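Mannose-specific lectin 2 chain 1 (Colocasia esculenta, PDB 5T1X) binds mannose as a GNA-related lectin, agglutinating rabbit erythrocytes as part of a heterotetramer of two kinds of chain. Local coordinates at residues Leu25-Leu33 with Thr44-Leu53; His17-Leu25 with Ala85-Leu93. All coordinates share one frame; numbering follows the deposited sequence.

Interaction 1: Leu25-Leu33 with Thr44-Leu53; sequences LVMQNDCNL and TANNGRDCKL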
ATOM      1  N   LEU A  25       8.956  11.755  -3.738  1.00 13.56           N
ATOM      2  CA  LEU A  25       7.882  12.281  -4.577  1.00 13.76           C
ATOM      3  C   LEU A  25       7.430  13.600  -3.992  1.00 17.72           C
ATOM      4  O   LEU A  25       6.984  13.638  -2.845  1.00 15.58           O
ATOM      5  CB  LEU A  25       6.706  11.284  -4.668  1.00 13.55           C
ATOM      6  CG  LEU A  25       5.540  11.717  -5.559  1.00 18.34           C
ATOM      7  CD1 LEU A  25       5.843  11.483  -7.053  1.00 19.39           C
ATOM      8  CD2 LEU A  25       4.266  11.008  -5.157  1.00 19.92           C
ATOM      9  N   VAL A  26       7.559  14.688  -4.769  1.00 14.96           N
ATOM     10  CA  VAL A  26       7.200  16.015  -4.285  1.00 15.65           C
ATOM     11  C   VAL A  26       6.114  16.658  -5.174  1.00 19.56           C
ATOM     12  O   VAL A  26       6.285  16.766  -6.394  1.00 18.87           O
ATOM     13  CB  VAL A  26       8.442  16.945  -4.163  1.00 20.33           C
ATOM     14  CG1 VAL A  26       8.093  18.240  -3.431  1.00 21.48           C
ATOM     15  CG2 VAL A  26       9.611  16.245  -3.467  1.00 19.42           C
ATOM     16  N   MET A  27       5.006  17.095  -4.542  1.00 17.00           N
ATOM     17  CA  MET A  27       3.952  17.864  -5.211  1.00 17.51           C
ATOM     18  C   MET A  27       4.398  19.303  -5.053  1.00 23.12           C
ATOM     19  O   MET A  27       4.206  19.890  -3.995  1.00 24.05           O
ATOM     20  CB  MET A  27       2.562  17.569  -4.601  1.00 18.75           C
ATOM     21  CG  MET A  27       1.431  18.430  -5.172  1.00 22.05           C
ATOM     22  SD  MET A  27       1.018  18.053  -6.889  1.00 24.91           S
ATOM     23  CE  MET A  27       1.917  19.359  -7.731  1.00 23.53           C
ATOM     24  N   GLN A  28       5.100  19.837  -6.042  1.00 21.03           N
ATOM     25  CA  GLN A  28       5.749  21.138  -5.887  1.00 22.21           C
ATOM     26  C   GLN A  28       4.825  22.344  -6.026  1.00 28.27           C
ATOM     27  O   GLN A  28       3.745  22.240  -6.610  1.00 27.72           O
ATOM     28  CB  GLN A  28       6.910  21.274  -6.867  1.00 24.29           C
ATOM     29  CG  GLN A  28       7.954  20.191  -6.656  1.00 20.96           C
ATOM     30  CD  GLN A  28       9.130  20.243  -7.598  1.00 32.47           C
ATOM     31  OE1 GLN A  28      10.173  19.681  -7.298  1.00 27.52           O
ATOM     32  NE2 GLN A  28       8.999  20.880  -8.759  1.00 26.93           N
ATOM     33  N   ASN A  29       5.288  23.501  -5.485  1.00 27.65           N
ATOM     34  CA  ASN A  29       4.585  24.789  -5.518  1.00 29.55           C
ATOM     35  C   ASN A  29       4.489  25.334  -6.953  1.00 36.21           C
ATOM     36  O   ASN A  29       3.623  26.171  -7.223  1.00 37.71           O
ATOM     37  CB  ASN A  29       5.222  25.819  -4.571  1.00 32.78           C
ATOM     38  CG  ASN A  29       6.708  26.028  -4.730  1.00 62.91           C
ATOM     39  OD1 ASN A  29       7.202  26.447  -5.782  1.00 60.37           O
ATOM     40  ND2 ASN A  29       7.448  25.814  -3.650  1.00 56.60           N
ATOM     41  N   ASP A  30       5.334  24.819  -7.878  1.00 32.35           N
ATOM     42  CA  ASP A  30       5.301  25.195  -9.292  1.00 33.29           C
ATOM     43  C   ASP A  30       4.360  24.245 -10.080  1.00 36.35           C
ATOM     44  O   ASP A  30       4.422  24.201 -11.304  1.00 37.04           O
ATOM     45  CB  ASP A  30       6.728  25.242  -9.901  1.00 35.26           C
ATOM     46  CG  ASP A  30       7.441  23.915 -10.150  1.00 38.23           C
ATOM     47  OD1 ASP A  30       6.934  22.866  -9.692  1.00 37.28           O
ATOM     48  OD2 ASP A  30       8.512  23.930 -10.794  1.00 37.41           O
ATOM     49  N   CYS A  31       3.509  23.467  -9.364  1.00 30.97           N
ATOM     50  CA  CYS A  31       2.509  22.524  -9.891  1.00 29.13           C
ATOM     51  C   CYS A  31       3.137  21.292 -10.590  1.00 30.75           C
ATOM     52  O   CYS A  31       2.395  20.503 -11.184  1.00 29.97           O
ATOM     53  CB  CYS A  31       1.504  23.224 -10.806  1.00 30.83           C
ATOM     54  SG  CYS A  31      -0.175  22.560 -10.704  0.70 34.45           S
ATOM     55  N   ASN A  32       4.471  21.104 -10.499  1.00 26.01           N
ATOM     56  CA  ASN A  32       5.118  19.922 -11.077  1.00 24.74           C
ATOM     57  C   ASN A  32       5.212  18.810 -10.027  1.00 25.64           C
ATOM     58  O   ASN A  32       5.613  19.071  -8.896  1.00 25.10           O
ATOM     59  CB  ASN A  32       6.513  20.241 -11.637  1.00 23.97           C
ATOM     60  CG  ASN A  32       7.045  19.236 -12.641  1.00 34.13           C
ATOM     61  OD1 ASN A  32       6.336  18.361 -13.137  1.00 31.37           O
ATOM     62  ND2 ASN A  32       8.307  19.374 -13.016  1.00 28.76           N
ATOM     63  N   LEU A  33       4.805  17.583 -10.385  1.00 20.34           N
ATOM     64  CA  LEU A  33       4.907  16.432  -9.488  1.00 18.76           C
ATOM     65  C   LEU A  33       6.147  15.673  -9.921  1.00 23.09           C
ATOM     66  O   LEU A  33       6.195  15.173 -11.045  1.00 23.41           O
ATOM     67  CB  LEU A  33       3.631  15.566  -9.547  1.00 18.05           C
ATOM     68  CG  LEU A  33       3.643  14.301  -8.682  1.00 20.71           C
ATOM     69  CD1 LEU A  33       3.548  14.634  -7.201  1.00 20.80           C
ATOM     70  CD2 LEU A  33       2.525  13.362  -9.091  1.00 21.12           C
ATOM     71  N   THR A  44       4.392  19.418 -15.518  1.00 32.74           N
ATOM     72  CA  THR A  44       3.357  20.450 -15.397  1.00 32.91           C
ATOM     73  C   THR A  44       3.895  21.673 -14.628  1.00 35.94           C
ATOM     74  O   THR A  44       3.148  22.319 -13.885  1.00 34.66           O
ATOM     75  CB  THR A  44       2.094  19.851 -14.739  1.00 36.49           C
ATOM     76  OG1 THR A  44       2.452  19.145 -13.549  1.00 34.61           O
ATOM     77  CG2 THR A  44       1.320  18.929 -15.678  1.00 34.16           C
ATOM     78  N   ALA A  45       5.192  21.992 -14.815  1.00 33.95           N
ATOM     79  CA  ALA A  45       5.848  23.122 -14.155  1.00 34.64           C
ATOM     80  C   ALA A  45       5.262  24.458 -14.640  1.00 41.22           C
ATOM     81  O   ALA A  45       5.097  24.655 -15.840  1.00 41.23           O
ATOM     82  CB  ALA A  45       7.352  23.075 -14.392  1.00 35.97           C
ATOM     83  N   ASN A  46       4.907  25.338 -13.677  1.00 39.57           N
ATOM     84  CA  ASN A  46       4.306  26.679 -13.796  1.00 41.56           C
ATOM     85  C   ASN A  46       2.856  26.629 -14.347  1.00 46.50           C
ATOM     86  O   ASN A  46       2.338  27.656 -14.789  1.00 48.55           O
ATOM     87  CB  ASN A  46       5.189  27.630 -14.632  1.00 45.33           C
ATOM     88  CG  ASN A  46       6.636  27.641 -14.197  1.00 68.05           C
ATOM     89  OD1 ASN A  46       7.517  27.124 -14.890  1.00 64.39           O
ATOM     90  ND2 ASN A  46       6.908  28.177 -13.015  1.00 59.80           N
ATOM     91  N   ASN A  47       2.177  25.468 -14.241  1.00 41.47           N
ATOM     92  CA  ASN A  47       0.804  25.313 -14.739  1.00 41.69           C
ATOM     93  C   ASN A  47      -0.270  25.693 -13.697  1.00 46.31           C
ATOM     94  O   ASN A  47      -1.463  25.627 -14.008  1.00 46.68           O
ATOM     95  CB  ASN A  47       0.566  23.888 -15.244  1.00 40.45           C
ATOM     96  CG  ASN A  47       1.370  23.502 -16.464  1.00 54.39           C
ATOM     97  OD1 ASN A  47       2.406  24.092 -16.786  1.00 55.46           O
ATOM     98  ND2 ASN A  47       0.919  22.479 -17.166  1.00 39.59           N
ATOM     99  N   GLY A  48       0.152  26.115 -12.503  1.00 42.52           N
ATOM    100  CA  GLY A  48      -0.772  26.513 -11.448  1.00 42.14           C
ATOM    101  C   GLY A  48      -0.152  26.858 -10.110  1.00 45.43           C
ATOM    102  O   GLY A  48       1.043  26.636  -9.886  1.00 44.01           O
ATOM    103  N   ARG A  49      -0.988  27.400  -9.208  1.00 42.71           N
ATOM    104  CA  ARG A  49      -0.621  27.799  -7.848  1.00 42.22           C
ATOM    105  C   ARG A  49      -1.434  27.003  -6.830  1.00 43.51           C
ATOM    106  O   ARG A  49      -2.599  26.689  -7.089  1.00 43.16           O
ATOM    107  CB  ARG A  49      -0.842  29.307  -7.652  1.00 45.40           C
ATOM    108  N   ASP A  50      -0.816  26.683  -5.670  1.00 37.97           N
ATOM    109  CA  ASP A  50      -1.408  25.919  -4.560  1.00 36.08           C
ATOM    110  C   ASP A  50      -1.957  24.557  -5.063  1.00 36.38           C
ATOM    111  O   ASP A  50      -3.075  24.163  -4.711  1.00 36.38           O
ATOM    112  CB  ASP A  50      -2.501  26.745  -3.837  1.00 39.09           C
ATOM    113  CG  ASP A  50      -2.005  28.065  -3.275  1.00 50.95           C
ATOM    114  OD1 ASP A  50      -2.384  29.122  -3.826  1.00 52.98           O
ATOM    115  OD2 ASP A  50      -1.236  28.039  -2.288  1.00 56.16           O
ATOM    116  N   CYS A  51      -1.155  23.850  -5.886  1.00 30.46           N
ATOM    117  CA  CYS A  51      -1.523  22.556  -6.483  1.00 28.62           C
ATOM    118  C   CYS A  51      -1.456  21.415  -5.487  1.00 29.15           C
ATOM    119  O   CYS A  51      -0.598  21.395  -4.603  1.00 27.54           O
ATOM    120  CB  CYS A  51      -0.680  22.260  -7.717  1.00 28.76           C
ATOM    121  SG  CYS A  51      -0.892  23.479  -9.042  0.70 34.54           S
ATOM    122  N   LYS A  52      -2.376  20.448  -5.655  1.00 24.62           N
ATOM    123  CA  LYS A  52      -2.531  19.281  -4.781  1.00 22.72           C
ATOM    124  C   LYS A  52      -2.704  18.004  -5.592  1.00 24.04           C
ATOM    125  O   LYS A  52      -3.268  18.039  -6.688  1.00 25.17           O
ATOM    126  CB  LYS A  52      -3.768  19.480  -3.880  1.00 26.48           C
ATOM    127  CG  LYS A  52      -3.674  20.650  -2.896  1.00 37.96           C
ATOM    128  CD  LYS A  52      -5.054  21.109  -2.430  1.00 46.72           C
ATOM    129  CE  LYS A  52      -4.994  22.257  -1.446  1.00 59.32           C
ATOM    130  NZ  LYS A  52      -4.529  23.522  -2.079  1.00 69.05           N
ATOM    131  N   LEU A  53      -2.261  16.871  -5.028  1.00 18.96           N
ATOM    132  CA  LEU A  53      -2.393  15.554  -5.642  1.00 18.06           C
ATOM    133  C   LEU A  53      -3.476  14.779  -4.922  1.00 20.60           C
ATOM    134  O   LEU A  53      -3.487  14.732  -3.692  1.00 19.98           O
ATOM    135  CB  LEU A  53      -1.051  14.783  -5.595  1.00 16.82           C
ATOM    136  CG  LEU A  53      -1.017  13.387  -6.232  1.00 19.67           C
ATOM    137  CD1 LEU A  53      -1.204  13.443  -7.749  1.00 20.69           C
ATOM    138  CD2 LEU A  53       0.283  12.680  -5.906  1.00 20.44           C
TER
HETATM  139  O   HOH W   1       1.170  24.968  -6.989  1.00 44.06           O
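The carbonyl oxygen of Asp30 is gripped from the 44-53 side by one N-H and, more weakly, by a CA-H. Asn46 N reaches Asp30 O at 2.7 Å in the carbonyl plane, and the CA-H of Ala45 adds the weaker contact with the same oxygen. One residue on, Thr44 OG1 donates to Cys31 O over 2.7 Å. With OG1 lying between its own backbone N and carbonyl carbon (chi1 50°), the hydroxyl faces the 25-33 loop, and it has a second partner in Ser42 OG. Asn32 OD1 takes Thr44 N at 3.3 Å from well above the plane of its amide, while Asn32 ND2 is bound by the mannose-binding Gln41.

The Asp30 carboxylate turns back into its own loop. Its OD1 accepts Gln28 NE2 and Asn32 N from opposite faces of the carboxylate plane, the latter closing an Asx turn that overlaps the type I turn Gln28-Cys31. Behind this polar layer the disulfide joins Cys31 SG to Cys51 SG at 2.0 Å, with a torsion of -98° about the S-S bond. A water bridges the two backbones beside it, donating to Asn29 O at 2.7 Å and accepting from Cys51 N at 2.8 Å.

Farther in, the contact turns apolar. The Met27 chain bends at chi2 and chi3, laying SD along the backbone of Lys52 and Leu53 and bringing CE 3.9 Å from Cys51 CB. Leu33 and Leu53 cross at about a right angle, Leu33 CD2 meeting Leu53 CD2 at 4.0 Å, and Ile63 packs against both.

Gln28, Asn29, Asp30 and Asn32 all bind mannose, and together with Tyr36 they lie in the QxDxNxVxY carbohydrate-binding motif of GNA-related, bulb-type lectins, here tied by the disulfide to the loop before strand 52-55.

Interaction 2: His17-Leu25 with Ala85-Leu93; sequences HLKNGDFDL and AVLHPDGRL
Two beta hairpins meet here without pairing their backbones: strand 17-20 runs at 41° to strand 85-88, their axes 6.9 Å apart at closest, while strand 23-25 lies at 153° to it. The hairpin ends come together, the type II' turn Asn20-Phe23 beside the bend at Pro89-Gly91.

With CG anti to N (chi1 -164°), the Asn20 amide lies alongside Pro89, and its ND2 donates to Leu87 O at 2.9 Å, the acceptor lying close to the plane of the Asn20 amide. A water joins the two turns, donating to Pro89 O at 2.7 Å and, over a longer bond, to Asn20 O. Across the bend the Phe23 ring lays one face over Gly91, whose CA sits 3.4 Å from the ring centroid in a CH-pi contact. Leu87 CD2 wedges into the first hairpin, 3.4 Å from Phe23 O. Deeper, Leu25 CD2 meets Leu93 CD2 at 3.8 Å.

Leu35 of strand 33-36 touches Leu25 and Leu87, and Leu61 of strand 61-64 packs on Ala85 and Leu93. The neighbouring lectin chain takes the outer side: its Thr5 also accepts from Asn20 ND2, and its Phe10 meets His88 and Pro89.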
ATOM      1  N   HIS A  17       5.421  15.692   0.581  1.00 15.87           N
ATOM      2  CA  HIS A  17       6.231  14.552   0.152  1.00 14.40           C
ATOM      3  C   HIS A  17       5.639  13.199   0.449  1.00 16.26           C
ATOM      4  O   HIS A  17       4.964  13.012   1.460  1.00 15.16           O
ATOM      5  CB  HIS A  17       7.586  14.544   0.886  1.00 14.73           C
ATOM      6  CG  HIS A  17       8.438  15.756   0.723  1.00 18.79           C
ATOM      7  ND1 HIS A  17       9.611  15.715   0.003  1.00 20.85           N
ATOM      8  CD2 HIS A  17       8.320  16.972   1.293  1.00 21.43           C
ATOM      9  CE1 HIS A  17      10.150  16.914   0.120  1.00 21.34           C
ATOM     10  NE2 HIS A  17       9.401  17.708   0.878  1.00 21.96           N
ATOM     11  N   LEU A  18       6.006  12.230  -0.395  1.00 12.90           N
ATOM     12  CA  LEU A  18       5.958  10.784  -0.189  1.00 12.59           C
ATOM     13  C   LEU A  18       7.406  10.355  -0.295  1.00 15.97           C
ATOM     14  O   LEU A  18       8.093  10.850  -1.188  1.00 16.93           O
ATOM     15  CB  LEU A  18       5.067  10.015  -1.168  1.00 12.98           C
ATOM     16  CG  LEU A  18       3.554  10.265  -1.172  1.00 18.02           C
ATOM     17  CD1 LEU A  18       2.879   9.230  -2.043  1.00 19.58           C
ATOM     18  CD2 LEU A  18       2.943  10.203   0.233  1.00 19.19           C
ATOM     19  N   LYS A  19       7.915   9.514   0.623  1.00 12.24           N
ATOM     20  CA  LYS A  19       9.331   9.161   0.542  1.00 12.40           C
ATOM     21  C   LYS A  19       9.557   7.714   0.911  1.00 15.03           C
ATOM     22  O   LYS A  19       8.964   7.214   1.865  1.00 13.81           O
ATOM     23  CB  LYS A  19      10.177  10.086   1.452  1.00 15.91           C
ATOM     24  CG  LYS A  19      11.693   9.943   1.300  1.00 28.35           C
ATOM     25  CD  LYS A  19      12.435  11.010   2.095  1.00 36.12           C
ATOM     26  CE  LYS A  19      13.940  10.918   1.993  1.00 46.66           C
ATOM     27  NZ  LYS A  19      14.439  11.271   0.636  1.00 57.13           N
ATOM     28  N   ASN A  20      10.445   7.047   0.165  1.00 10.98           N
ATOM     29  CA  ASN A  20      10.856   5.684   0.486  1.00 10.11           C
ATOM     30  C   ASN A  20      12.349   5.590   0.143  1.00 15.61           C
ATOM     31  O   ASN A  20      12.713   5.559  -1.032  1.00 16.54           O
ATOM     32  CB  ASN A  20       9.990   4.626  -0.214  1.00 10.43           C
ATOM     33  CG  ASN A  20      10.147   3.252   0.402  1.00 19.98           C
ATOM     34  OD1 ASN A  20      11.132   2.950   1.082  1.00 20.71           O
ATOM     35  ND2 ASN A  20       9.206   2.369   0.135  1.00 12.93           N
ATOM     36  N   GLY A  21      13.197   5.646   1.179  1.00 14.34           N
ATOM     37  CA  GLY A  21      14.646   5.661   1.013  1.00 14.97           C
ATOM     38  C   GLY A  21      15.072   6.929   0.294  1.00 19.98           C
ATOM     39  O   GLY A  21      14.627   8.017   0.655  1.00 19.09           O
ATOM     40  N   ASP A  22      15.855   6.792  -0.787  1.00 17.88           N
ATOM     41  CA  ASP A  22      16.355   7.935  -1.565  1.00 18.48           C
ATOM     42  C   ASP A  22      15.310   8.512  -2.522  1.00 20.12           C
ATOM     43  O   ASP A  22      15.522   9.589  -3.091  1.00 21.70           O
ATOM     44  CB  ASP A  22      17.608   7.527  -2.364  1.00 21.80           C
ATOM     45  CG  ASP A  22      18.806   7.113  -1.525  1.00 32.31           C
ATOM     46  OD1 ASP A  22      18.912   7.573  -0.366  1.00 30.56           O
ATOM     47  OD2 ASP A  22      19.665   6.372  -2.048  1.00 43.01           O
ATOM     48  N   PHE A  23      14.200   7.802  -2.715  1.00 14.79           N
ATOM     49  CA  PHE A  23      13.142   8.195  -3.643  1.00 13.96           C
ATOM     50  C   PHE A  23      12.167   9.124  -2.955  1.00 18.00           C
ATOM     51  O   PHE A  23      11.605   8.783  -1.909  1.00 17.02           O
ATOM     52  CB  PHE A  23      12.475   6.949  -4.227  1.00 14.70           C
ATOM     53  CG  PHE A  23      13.513   6.057  -4.872  1.00 16.42           C
ATOM     54  CD1 PHE A  23      14.111   6.414  -6.079  1.00 20.49           C
ATOM     55  CD2 PHE A  23      13.937   4.890  -4.244  1.00 17.67           C
ATOM     56  CE1 PHE A  23      15.092   5.601  -6.659  1.00 21.55           C
ATOM     57  CE2 PHE A  23      14.917   4.078  -4.829  1.00 21.30           C
ATOM     58  CZ  PHE A  23      15.478   4.433  -6.037  1.00 20.60           C
ATOM     59  N   ASP A  24      12.025  10.336  -3.522  1.00 15.13           N
ATOM     60  CA  ASP A  24      11.242  11.421  -2.945  1.00 14.88           C
ATOM     61  C   ASP A  24      10.255  12.017  -3.953  1.00 18.66           C
ATOM     62  O   ASP A  24      10.660  12.720  -4.886  1.00 19.73           O
ATOM     63  CB  ASP A  24      12.219  12.504  -2.436  1.00 16.87           C
ATOM     64  CG  ASP A  24      11.623  13.599  -1.581  1.00 24.89           C
ATOM     65  OD1 ASP A  24      10.411  13.529  -1.286  1.00 23.95           O
ATOM     66  OD2 ASP A  24      12.380  14.523  -1.187  1.00 26.95           O
ATOM     67  N   LEU A  25       8.956  11.755  -3.738  1.00 13.56           N
ATOM     68  CA  LEU A  25       7.882  12.281  -4.577  1.00 13.76           C
ATOM     69  C   LEU A  25       7.430  13.600  -3.992  1.00 17.72           C
ATOM     70  O   LEU A  25       6.984  13.638  -2.845  1.00 15.58           O
ATOM     71  CB  LEU A  25       6.706  11.284  -4.668  1.00 13.55           C
ATOM     72  CG  LEU A  25       5.540  11.717  -5.559  1.00 18.34           C
ATOM     73  CD1 LEU A  25       5.843  11.483  -7.053  1.00 19.39           C
ATOM     74  CD2 LEU A  25       4.266  11.008  -5.157  1.00 19.92           C
ATOM     75  N   ALA A  85      -1.879   4.689  -3.845  1.00 10.96           N
ATOM     76  CA  ALA A  85      -0.707   5.071  -4.639  1.00 11.73           C
ATOM     77  C   ALA A  85       0.475   4.924  -3.705  1.00 13.67           C
ATOM     78  O   ALA A  85       0.508   5.583  -2.668  1.00 12.42           O
ATOM     79  CB  ALA A  85      -0.830   6.489  -5.175  1.00 12.79           C
ATOM     80  N   VAL A  86       1.378   3.985  -4.003  1.00  9.96           N
ATOM     81  CA  VAL A  86       2.473   3.605  -3.104  1.00  9.18           C
ATOM     82  C   VAL A  86       3.821   3.886  -3.727  1.00 12.94           C
ATOM     83  O   VAL A  86       4.045   3.559  -4.893  1.00 11.99           O
ATOM     84  CB  VAL A  86       2.343   2.096  -2.736  1.00 12.83           C
ATOM     85  CG1 VAL A  86       3.492   1.624  -1.839  1.00 13.45           C
ATOM     86  CG2 VAL A  86       1.004   1.806  -2.072  1.00 12.53           C
ATOM     87  N   LEU A  87       4.729   4.469  -2.937  1.00 11.72           N
ATOM     88  CA  LEU A  87       6.084   4.702  -3.410  1.00 11.69           C
ATOM     89  C   LEU A  87       6.893   3.431  -3.084  1.00 14.90           C
ATOM     90  O   LEU A  87       7.269   3.182  -1.931  1.00 13.52           O
ATOM     91  CB  LEU A  87       6.690   5.980  -2.812  1.00 12.67           C
ATOM     92  CG  LEU A  87       8.105   6.366  -3.266  1.00 19.31           C
ATOM     93  CD1 LEU A  87       8.271   6.293  -4.776  1.00 20.73           C
ATOM     94  CD2 LEU A  87       8.465   7.753  -2.781  1.00 23.50           C
ATOM     95  N   HIS A  88       7.119   2.615  -4.128  1.00 13.82           N
ATOM     96  CA  HIS A  88       7.871   1.361  -4.057  1.00 13.47           C
ATOM     97  C   HIS A  88       9.342   1.654  -3.721  1.00 16.08           C
ATOM     98  O   HIS A  88       9.882   2.642  -4.237  1.00 15.69           O
ATOM     99  CB  HIS A  88       7.757   0.624  -5.405  1.00 14.49           C
ATOM    100  CG  HIS A  88       8.211  -0.803  -5.375  1.00 17.11           C
ATOM    101  ND1 HIS A  88       9.555  -1.132  -5.398  1.00 18.91           N
ATOM    102  CD2 HIS A  88       7.478  -1.942  -5.400  1.00 18.11           C
ATOM    103  CE1 HIS A  88       9.599  -2.456  -5.390  1.00 18.69           C
ATOM    104  NE2 HIS A  88       8.376  -2.988  -5.403  1.00 18.52           N
ATOM    105  N   PRO A  89      10.020   0.815  -2.886  1.00 12.34           N
ATOM    106  CA  PRO A  89      11.432   1.083  -2.544  1.00 11.73           C
ATOM    107  C   PRO A  89      12.400   1.017  -3.736  1.00 17.97           C
ATOM    108  O   PRO A  89      13.515   1.514  -3.617  1.00 17.82           O
ATOM    109  CB  PRO A  89      11.764  -0.029  -1.540  1.00 12.99           C
ATOM    110  CG  PRO A  89      10.808  -1.133  -1.877  1.00 16.90           C
ATOM    111  CD  PRO A  89       9.536  -0.387  -2.176  1.00 12.72           C
ATOM    112  N   ASP A  90      11.997   0.395  -4.863  1.00 17.40           N
ATOM    113  CA  ASP A  90      12.877   0.310  -6.042  1.00 18.75           C
ATOM    114  C   ASP A  90      12.733   1.566  -6.950  1.00 22.65           C
ATOM    115  O   ASP A  90      13.310   1.622  -8.039  1.00 23.30           O
ATOM    116  CB  ASP A  90      12.683  -1.018  -6.815  1.00 20.64           C
ATOM    117  CG  ASP A  90      13.320  -2.226  -6.123  1.00 31.80           C
ATOM    118  OD1 ASP A  90      14.426  -2.074  -5.544  1.00 33.84           O
ATOM    119  OD2 ASP A  90      12.711  -3.320  -6.150  1.00 35.80           O
ATOM    120  N   GLY A  91      12.019   2.580  -6.459  1.00 19.04           N
ATOM    121  CA  GLY A  91      11.927   3.880  -7.114  1.00 19.37           C
ATOM    122  C   GLY A  91      10.865   4.129  -8.156  1.00 22.13           C
ATOM    123  O   GLY A  91      11.142   4.786  -9.168  1.00 23.73           O
ATOM    124  N   ARG A  92       9.654   3.648  -7.906  1.00 16.45           N
ATOM    125  CA  ARG A  92       8.510   3.886  -8.784  1.00 16.06           C
ATOM    126  C   ARG A  92       7.267   4.144  -7.964  1.00 17.63           C
ATOM    127  O   ARG A  92       7.107   3.555  -6.894  1.00 16.16           O
ATOM    128  CB  ARG A  92       8.275   2.743  -9.800  1.00 18.08           C
ATOM    129  CG  ARG A  92       8.106   1.347  -9.232  1.00 24.04           C
ATOM    130  CD  ARG A  92       8.118   0.309 -10.346  1.00 27.48           C
ATOM    131  NE  ARG A  92       7.730  -1.014  -9.851  1.00 24.69           N
ATOM    132  CZ  ARG A  92       8.571  -1.907  -9.337  1.00 41.06           C
ATOM    133  NH1 ARG A  92       9.867  -1.633  -9.241  1.00 30.24           N
ATOM    134  NH2 ARG A  92       8.121  -3.078  -8.911  1.00 35.69           N
ATOM    135  N   LEU A  93       6.394   5.039  -8.455  1.00 14.07           N
ATOM    136  CA  LEU A  93       5.107   5.304  -7.814  1.00 12.93           C
ATOM    137  C   LEU A  93       4.103   4.419  -8.523  1.00 15.81           C
ATOM    138  O   LEU A  93       4.041   4.426  -9.754  1.00 15.49           O
ATOM    139  CB  LEU A  93       4.717   6.796  -7.871  1.00 13.50           C
ATOM    140  CG  LEU A  93       3.332   7.154  -7.324  1.00 17.23           C
ATOM    141  CD1 LEU A  93       3.286   7.046  -5.801  1.00 17.05           C
ATOM    142  CD2 LEU A  93       2.921   8.542  -7.773  1.00 19.96           C
TER
HETATM  143  O   HOH W   2      14.426   2.770  -1.402  1.00 29.32           O

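In the fold
Both contacts use strand 23-27 and share Leu25, whose side chain faces Leu53 in interaction 1 and Leu93 in interaction 2; their centres lie about 17 Å apart, with interaction 1 nested along the chain inside the loop that interaction 2 closes. Each is only partly buried, leucines, joined in interaction 1 by Met27, filling its inner part and turns forming its outer part. In interaction 1 a buried disulfide separates that apolar end from outer backbone and amide hydrogen bonds and the mannose-binding residues, and no other chain of the assembly touches it. Interaction 2 has a single direct hydrogen bond and a glycine under an aromatic ring, and it borders the partner chain.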